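Local coordinates for protein 3',5'-nucleoside bisphosphate phosphatase (Chromobacterium violaceum, PDB 2YB1) that hydrolyses nucleoside 3',5'-bisphosphates to nucleoside 5'-phosphates and orthophosphate, using three manganese ions in a PHP-family active site, at residues N3-F8 against G260-L265; A243-D248 against P271-L276; E64-W69 against H168-L173. One frame throughout, in Å; residues are numbered along the deposited sequence.

All three contacts join segments to strands of one mixed sheet, in a protein of the PHP family, which belongs to the TIM-barrel clan. Contacts 1 and 2 are neighbours, their centres about 8 Å apart, on the outermost strands 4-5 and 242-246; contact 3 lies on strand 59-69, its centre about 25 Å from that of contact 1 and about 22 Å from that of contact 2. Along the chain, contact 3 is nested inside the loop closed by contact 1 and ends before contact 2 begins, whereas contacts 1 and 2 interleave. Their strand segments supply H7, D248 and E64 to the same manganese ion, so residues far apart in sequence build one metal centre.

Contact 1: residues N3-F8 against G260-L265; sequences NIDLHF and GHTEDL. With MN (manganese (II) ion), chain C.
OD2 of D5 is held by two donors from different parts of the chain: the backbone N of G260 donates to it at 2.8 Å, nearly straight at 172° and on the anti lone pair, and OG of S247 forms a second hydrogen bond. The other oxygen, OD1, also shapes its own segment. D5 OD1 accepts from the backbone N of H7 at 3.2 Å, an Asx turn in which the N-H comes to the anti side but well out of the carboxylate plane. An aspartate suits this place because a short carboxylate can tie a loop with one oxygen and shape the chain after its strand with the other. With CG anti to the backbone N (chi1 -171°), the group is swung toward G260. That residue has a positive phi, where a side chain would press on the preceding carbonyl oxygen, so glycine fits the turn that presents this N-H.

Further along, T262 OG1 donates to the carbonyl oxygen of I4 at 2.8 Å, from slightly off the carbonyl plane. Its hydroxyl sits between its own backbone N and carbonyl carbon (chi1 53°), which brings it to I4, while the methyl CG2 rests 3.3 Å from the same I4 O. Threonine suits this buried setting, giving a hydroxyl to the bond while its side chain also packs on S245 of strand 242-246. I4 itself turns its side chain the other way, onto L33 and W273.

Just beyond the Asx turn, H7 reaches manganese through NE2 at 2.2 Å, while its ND1 is hydrogen-bonded to E218, a second-shell residue that should fix the imidazole's rotation. Together with H9, H7 forms the His-X-His pair following the first strand, the signature metal-binding motif of the PHP fold.

Contact 2: residues A243-D248 against P271-L276; sequences ASSGSD and PIWREL. With MN (manganese (II) ion), chain C.
This is a buried junction between an outermost strand of the sheet and the short helix 272-275, whose backbone bonds are mostly weak, made by a single backbone bridge between A243 and P271 and a few side-chain touches. One hydrogen bond joins the segments, from I272 N to A243 O at 2.7 Å; A243 is also backbone-bonded to R270, just before P271. Proline suits the position before the helix, since it has no N-H to satisfy and its ring is useful as packing: P271 CB lies over one face of the W273 indole, toward its rim, and P271 CG covers the centre of the R274 guanidinium.

I272 follows the bond inward. Its CB sits 3.3 Å from A243 O, and its CG2 branch comes within 3.8 Å of S244 OG. The side chain also packs on M186 and V188 of strand 186-189 and on L6, which is why a branched aliphatic residue suits this buried place. In the TIM-barrel-like fold of PHP enzymes the metal ligands lie at the C-terminal ends of the strands, and the helix meets strand 242-246 at its other end. Thus D248, just past the strand, binds manganese through OD1 at 2.5 Å, while A243 meets the helix.

W273 takes a different course. Its CG stands between the backbone N and the carbonyl carbon (chi1 48°), which carries the six-membered end of the indole to S245, edge first. There CZ3 lies 3.4 Å from S245 OG, with the oxygen near the ring plane. A small serine suits a position where the indole edge meets its side chain. S245 N has no hydrogen-bonding partner in the model, whereas S245 O is backbone-bonded to L6, next to strand 4-5.

Contact 3: residues E64-W69 against H168-L173; sequences EVSVSW and HQWASL. With MN (manganese (II) ion), chain C; MN (manganese (II) ion), chain D.
W170 leaves its backbone with CB 3.3 Å from S66 O, and its CG, held anti to the carbonyl carbon (chi1 -50°), stands 3.7 Å from S66 CB. CD2 and CE3 still lie against that same CB, which sits over one face toward the rim; a small serine suits the place where the ring lies so near the strand. H168 brings the edge of its imidazole, through CD2, to the opposite face. On the pyrrole side CD1 comes 3.4 Å from S68 OG, and the ring goes on to touch R99 and R102, beside the bound AMP.

S68 OG also accepts from W170 N at 2.9 Å, almost straight at 174°, which fixes the backbone from which the indole departs. The next residue makes a single bridge around V67: A171 N donates to S66 O at 3.1 Å, and A171 O accepts from S68 N at 3.0 Å. The segments run across each other, 93° apart, so the bridge stays single, while V67 and W69 pack on L173. A water links S68 O to L173 N, and the hydroxyl of S172, the N-cap of helix 173-182, caps the backbone N of D175.

Earlier in the same strand, the long, extended E64 places OE1 2.3 Å from one manganese and OE2 2.1 Å from another, the bridging carboxylate of the trinuclear site characteristic of PHP-family phosphatases.

Contact 1: residues N3-F8 against G260-L265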
# COMPACT_ATOMS: atom_id res chain seq x y z
N ASN A 3 -5.65 -1.95 18.08
CA ASN A 3 -5.00 -3.23 17.79
C ASN A 3 -5.31 -3.78 16.40
O ASN A 3 -5.40 -5.00 16.20
CB ASN A 3 -5.13 -4.28 18.91
CG ASN A 3 -6.56 -4.58 19.27
OD1 ASN A 3 -7.48 -3.99 18.73
ND2 ASN A 3 -6.75 -5.53 20.18
N ILE A 4 -5.69 -2.87 15.50
CA ILE A 4 -6.04 -3.19 14.13
C ILE A 4 -4.99 -2.62 13.17
O ILE A 4 -4.50 -1.50 13.36
CB ILE A 4 -7.39 -2.53 13.78
CG1 ILE A 4 -8.47 -2.90 14.80
CG2 ILE A 4 -7.85 -2.90 12.37
CD1 ILE A 4 -9.01 -4.27 14.63
N ASP A 5 -4.56 -3.39 12.17
CA ASP A 5 -3.68 -2.81 11.16
C ASP A 5 -4.07 -3.32 9.78
O ASP A 5 -3.85 -4.50 9.47
CB ASP A 5 -2.23 -3.16 11.50
CG ASP A 5 -1.23 -2.43 10.63
OD1 ASP A 5 -1.66 -1.74 9.67
OD2 ASP A 5 -0.01 -2.55 10.90
N LEU A 6 -4.61 -2.43 8.96
CA LEU A 6 -5.09 -2.75 7.61
C LEU A 6 -4.19 -2.32 6.45
O LEU A 6 -4.68 -2.17 5.32
CB LEU A 6 -6.55 -2.31 7.40
CG LEU A 6 -7.48 -2.77 8.53
CD1 LEU A 6 -8.92 -2.35 8.28
CD2 LEU A 6 -7.37 -4.29 8.76
N HIS A 7 -2.95 -1.92 6.73
CA HIS A 7 -2.00 -1.60 5.66
C HIS A 7 -0.55 -1.96 6.02
O HIS A 7 0.02 -1.36 6.92
CB HIS A 7 -2.13 -0.11 5.36
CG HIS A 7 -1.42 0.34 4.12
ND1 HIS A 7 -1.90 1.36 3.32
CD2 HIS A 7 -0.25 -0.05 3.56
CE1 HIS A 7 -1.07 1.56 2.32
NE2 HIS A 7 -0.06 0.71 2.44
N PHE A 8 0.07 -2.88 5.28
CA PHE A 8 1.51 -3.15 5.43
C PHE A 8 2.00 -4.03 4.29
O PHE A 8 1.20 -4.56 3.52
CB PHE A 8 1.84 -3.77 6.82
CG PHE A 8 1.01 -4.99 7.19
CD1 PHE A 8 1.43 -6.28 6.85
CD2 PHE A 8 -0.15 -4.85 7.96
CE1 PHE A 8 0.67 -7.40 7.19
CE2 PHE A 8 -0.92 -5.97 8.31
CZ PHE A 8 -0.50 -7.25 7.93
N GLY A 260 0.92 -3.87 13.24
CA GLY A 260 0.06 -4.55 14.20
C GLY A 260 -0.65 -3.59 15.14
O GLY A 260 -1.47 -4.01 15.96
N HIS A 261 -0.35 -2.31 14.99
CA HIS A 261 -0.93 -1.27 15.84
C HIS A 261 -1.16 -0.00 15.02
O HIS A 261 -0.38 0.31 14.12
CB HIS A 261 -0.00 -0.96 17.01
CG HIS A 261 -0.52 0.09 17.94
ND1 HIS A 261 -0.08 1.40 17.91
CD2 HIS A 261 -1.45 0.04 18.93
CE1 HIS A 261 -0.71 2.10 18.83
NE2 HIS A 261 -1.54 1.30 19.46
N THR A 262 -2.24 0.72 15.32
CA THR A 262 -2.49 2.01 14.70
C THR A 262 -3.08 2.95 15.75
O THR A 262 -3.54 2.50 16.81
CB THR A 262 -3.48 1.91 13.52
OG1 THR A 262 -4.65 1.23 13.95
CG2 THR A 262 -2.85 1.16 12.34
N GLU A 263 -3.04 4.24 15.46
CA GLU A 263 -3.67 5.25 16.31
C GLU A 263 -5.19 5.06 16.30
O GLU A 263 -5.77 4.80 15.26
CB GLU A 263 -3.37 6.65 15.76
CG GLU A 263 -1.90 7.05 15.85
CD GLU A 263 -1.40 7.02 17.28
OE1 GLU A 263 -2.10 7.55 18.16
OE2 GLU A 263 -0.31 6.44 17.52
N ASP A 264 -5.81 5.22 17.47
CA ASP A 264 -7.26 5.17 17.60
C ASP A 264 -7.91 6.17 16.63
O ASP A 264 -7.53 7.34 16.59
CB ASP A 264 -7.70 5.54 19.02
CG ASP A 264 -7.33 4.49 20.05
OD1 ASP A 264 -7.00 3.34 19.67
OD2 ASP A 264 -7.38 4.83 21.25
N LEU A 265 -8.91 5.71 15.89
CA LEU A 265 -9.68 6.60 15.01
C LEU A 265 -10.43 7.66 15.82
O LEU A 265 -10.92 7.39 16.91
CB LEU A 265 -10.69 5.80 14.18
CG LEU A 265 -10.18 4.90 13.06
CD1 LEU A 265 -11.35 4.11 12.48
CD2 LEU A 265 -9.46 5.70 11.99
MN MN C . 1.77 0.94 1.26

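Contact 2: residues A243-D248 against P271-L276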
# COMPACT_ATOMS: atom_id res chain seq x y z
N ALA A 243 -13.70 4.74 7.47
CA ALA A 243 -12.31 5.06 7.82
C ALA A 243 -11.50 3.80 7.99
O ALA A 243 -11.91 2.86 8.66
CB ALA A 243 -12.25 5.89 9.10
N SER A 244 -10.32 3.80 7.38
CA SER A 244 -9.40 2.69 7.51
C SER A 244 -8.19 3.15 8.30
O SER A 244 -7.94 4.36 8.44
CB SER A 244 -8.96 2.19 6.14
OG SER A 244 -8.32 0.95 6.30
N SER A 245 -7.47 2.18 8.88
CA SER A 245 -6.27 2.43 9.65
C SER A 245 -5.16 1.45 9.21
O SER A 245 -5.40 0.24 9.07
CB SER A 245 -6.58 2.23 11.14
OG SER A 245 -7.78 2.91 11.51
N GLY A 246 -3.97 1.96 8.95
CA GLY A 246 -2.85 1.05 8.73
C GLY A 246 -1.50 1.70 8.95
O GLY A 246 -1.34 2.89 8.71
N SER A 247 -0.53 0.89 9.36
CA SER A 247 0.79 1.39 9.73
C SER A 247 1.61 1.73 8.49
O SER A 247 2.50 2.58 8.53
CB SER A 247 1.54 0.33 10.53
OG SER A 247 1.74 -0.84 9.75
N ASP A 248 1.29 1.06 7.38
CA ASP A 248 2.10 1.14 6.17
C ASP A 248 3.52 0.67 6.45
O ASP A 248 4.48 1.16 5.85
CB ASP A 248 2.12 2.56 5.60
CG ASP A 248 2.62 2.60 4.16
OD1 ASP A 248 2.62 1.55 3.48
OD2 ASP A 248 3.04 3.69 3.71
N PRO A 271 -15.71 3.02 11.36
CA PRO A 271 -14.55 2.16 11.06
C PRO A 271 -14.85 1.17 9.94
O PRO A 271 -15.87 0.49 9.97
CB PRO A 271 -14.32 1.40 12.37
CG PRO A 271 -15.03 2.20 13.42
CD PRO A 271 -16.22 2.83 12.72
N ILE A 272 -13.95 1.08 8.97
CA ILE A 272 -14.19 0.22 7.82
C ILE A 272 -14.26 -1.27 8.20
O ILE A 272 -14.96 -2.05 7.53
CB ILE A 272 -13.14 0.45 6.72
CG1 ILE A 272 -13.69 -0.01 5.36
CG2 ILE A 272 -11.81 -0.22 7.09
CD1 ILE A 272 -12.88 0.48 4.17
N TRP A 273 -13.56 -1.68 9.26
CA TRP A 273 -13.56 -3.10 9.63
C TRP A 273 -14.93 -3.63 10.04
O TRP A 273 -15.24 -4.82 9.85
CB TRP A 273 -12.49 -3.43 10.69
CG TRP A 273 -12.44 -2.53 11.87
CD1 TRP A 273 -13.12 -2.68 13.05
CD2 TRP A 273 -11.63 -1.36 12.01
NE1 TRP A 273 -12.79 -1.66 13.91
CE2 TRP A 273 -11.88 -0.83 13.30
CE3 TRP A 273 -10.74 -0.69 11.17
CZ2 TRP A 273 -11.26 0.33 13.77
CZ3 TRP A 273 -10.13 0.47 11.64
CH2 TRP A 273 -10.38 0.95 12.92
N ARG A 274 -15.77 -2.76 10.58
CA ARG A 274 -17.14 -3.17 10.91
C ARG A 274 -17.93 -3.57 9.66
O ARG A 274 -18.85 -4.39 9.73
CB ARG A 274 -17.85 -2.07 11.69
CG ARG A 274 -17.18 -1.74 13.01
CD ARG A 274 -17.94 -0.69 13.79
NE ARG A 274 -17.22 -0.25 14.99
CZ ARG A 274 -17.52 0.85 15.67
NH1 ARG A 274 -18.52 1.64 15.27
NH2 ARG A 274 -16.81 1.18 16.75
N GLU A 275 -17.58 -2.98 8.52
CA GLU A 275 -18.25 -3.27 7.25
C GLU A 275 -17.65 -4.46 6.49
O GLU A 275 -18.21 -4.95 5.51
CB GLU A 275 -18.21 -2.02 6.35
CG GLU A 275 -18.69 -0.73 7.05
CD GLU A 275 -20.03 -0.91 7.74
OE1 GLU A 275 -20.89 -1.64 7.20
OE2 GLU A 275 -20.22 -0.33 8.83
N LEU A 276 -16.46 -4.89 6.92
CA LEU A 276 -15.76 -5.99 6.26
C LEU A 276 -15.92 -7.34 6.96
O LEU A 276 -15.27 -8.32 6.58
CB LEU A 276 -14.28 -5.64 6.06
CG LEU A 276 -14.01 -4.51 5.05
CD1 LEU A 276 -12.67 -3.85 5.31
CD2 LEU A 276 -14.13 -4.99 3.61
MN MN C . 1.77 0.94 1.26

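Contact 3: residues E64-W69 against H168-L173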
# COMPACT_ATOMS: atom_id res chain seq x y z
N GLU A 64 -2.53 -3.15 -2.51
CA GLU A 64 -2.40 -1.71 -2.75
C GLU A 64 -2.15 -1.43 -4.23
O GLU A 64 -1.08 -1.78 -4.77
CB GLU A 64 -1.28 -1.11 -1.89
CG GLU A 64 -1.20 0.41 -2.07
CD GLU A 64 -0.23 1.07 -1.14
OE1 GLU A 64 0.69 0.40 -0.65
OE2 GLU A 64 -0.42 2.28 -0.88
N VAL A 65 -3.11 -0.79 -4.88
CA VAL A 65 -3.07 -0.61 -6.34
C VAL A 65 -2.57 0.76 -6.76
O VAL A 65 -3.07 1.78 -6.30
CB VAL A 65 -4.48 -0.78 -6.96
CG1 VAL A 65 -4.39 -0.74 -8.51
CG2 VAL A 65 -5.13 -2.08 -6.44
N SER A 66 -1.57 0.77 -7.64
CA SER A 66 -0.97 1.99 -8.18
C SER A 66 -1.88 2.59 -9.24
O SER A 66 -2.30 1.90 -10.17
CB SER A 66 0.40 1.69 -8.81
OG SER A 66 1.26 1.01 -7.91
N VAL A 67 -2.15 3.89 -9.10
CA VAL A 67 -3.08 4.61 -9.96
C VAL A 67 -2.45 5.93 -10.43
O VAL A 67 -1.80 6.63 -9.66
CB VAL A 67 -4.42 4.90 -9.20
CG1 VAL A 67 -5.28 5.96 -9.93
CG2 VAL A 67 -5.21 3.62 -9.00
N SER A 68 -2.63 6.25 -11.71
CA SER A 68 -2.29 7.60 -12.18
C SER A 68 -3.61 8.34 -12.37
O SER A 68 -4.48 7.91 -13.14
CB SER A 68 -1.49 7.57 -13.49
OG SER A 68 -0.27 6.86 -13.34
N TRP A 69 -3.77 9.42 -11.63
CA TRP A 69 -4.97 10.24 -11.72
C TRP A 69 -4.50 11.65 -12.09
O TRP A 69 -3.91 12.35 -11.27
CB TRP A 69 -5.69 10.22 -10.37
CG TRP A 69 -6.97 11.03 -10.27
CD1 TRP A 69 -8.19 10.71 -10.82
CD2 TRP A 69 -7.16 12.24 -9.54
NE1 TRP A 69 -9.12 11.67 -10.49
CE2 TRP A 69 -8.51 12.62 -9.71
CE3 TRP A 69 -6.32 13.05 -8.78
CZ2 TRP A 69 -9.04 13.78 -9.12
CZ3 TRP A 69 -6.85 14.21 -8.19
CH2 TRP A 69 -8.20 14.56 -8.38
N HIS A 168 5.59 7.21 -15.32
CA HIS A 168 4.97 5.97 -15.75
C HIS A 168 3.48 6.04 -15.52
O HIS A 168 3.04 6.58 -14.50
CB HIS A 168 5.55 4.80 -14.96
CG HIS A 168 5.18 3.46 -15.51
ND1 HIS A 168 5.71 2.97 -16.68
CD2 HIS A 168 4.33 2.51 -15.06
CE1 HIS A 168 5.21 1.78 -16.93
NE2 HIS A 168 4.36 1.47 -15.96
N GLN A 169 2.70 5.49 -16.44
CA GLN A 169 1.25 5.47 -16.25
C GLN A 169 0.78 4.16 -15.62
O GLN A 169 0.98 3.08 -16.18
CB GLN A 169 0.50 5.76 -17.55
CG GLN A 169 -1.02 5.74 -17.37
CD GLN A 169 -1.78 6.38 -18.51
OE1 GLN A 169 -2.36 5.69 -19.35
NE2 GLN A 169 -1.80 7.71 -18.54
N TRP A 170 0.17 4.27 -14.45
CA TRP A 170 -0.38 3.12 -13.73
C TRP A 170 -1.86 2.93 -14.08
O TRP A 170 -2.31 3.40 -15.12
CB TRP A 170 -0.15 3.26 -12.22
CG TRP A 170 1.26 3.60 -11.86
CD1 TRP A 170 1.74 4.83 -11.49
CD2 TRP A 170 2.39 2.71 -11.85
NE1 TRP A 170 3.09 4.75 -11.24
CE2 TRP A 170 3.52 3.47 -11.45
CE3 TRP A 170 2.55 1.34 -12.11
CZ2 TRP A 170 4.79 2.90 -11.30
CZ3 TRP A 170 3.83 0.78 -11.98
CH2 TRP A 170 4.93 1.57 -11.58
N ALA A 171 -2.59 2.19 -13.25
CA ALA A 171 -4.01 1.94 -13.53
C ALA A 171 -4.81 3.23 -13.52
O ALA A 171 -4.40 4.23 -12.94
CB ALA A 171 -4.59 0.97 -12.51
N SER A 172 -5.95 3.23 -14.19
CA SER A 172 -6.90 4.31 -14.02
C SER A 172 -7.58 4.14 -12.65
O SER A 172 -7.62 3.03 -12.09
CB SER A 172 -7.94 4.30 -15.14
OG SER A 172 -8.88 3.26 -14.94
N LEU A 173 -8.12 5.24 -12.13
CA LEU A 173 -8.87 5.18 -10.89
C LEU A 173 -10.08 4.25 -11.04
O LEU A 173 -10.35 3.42 -10.17
CB LEU A 173 -9.33 6.59 -10.49
CG LEU A 173 -10.07 6.75 -9.16
CD1 LEU A 173 -9.15 6.32 -8.02
CD2 LEU A 173 -10.54 8.19 -8.94
MN MN C . 1.77 0.94 1.26
MN MN D . 1.06 3.79 -0.87
O HOH W 1 -7.21 7.65 -13.07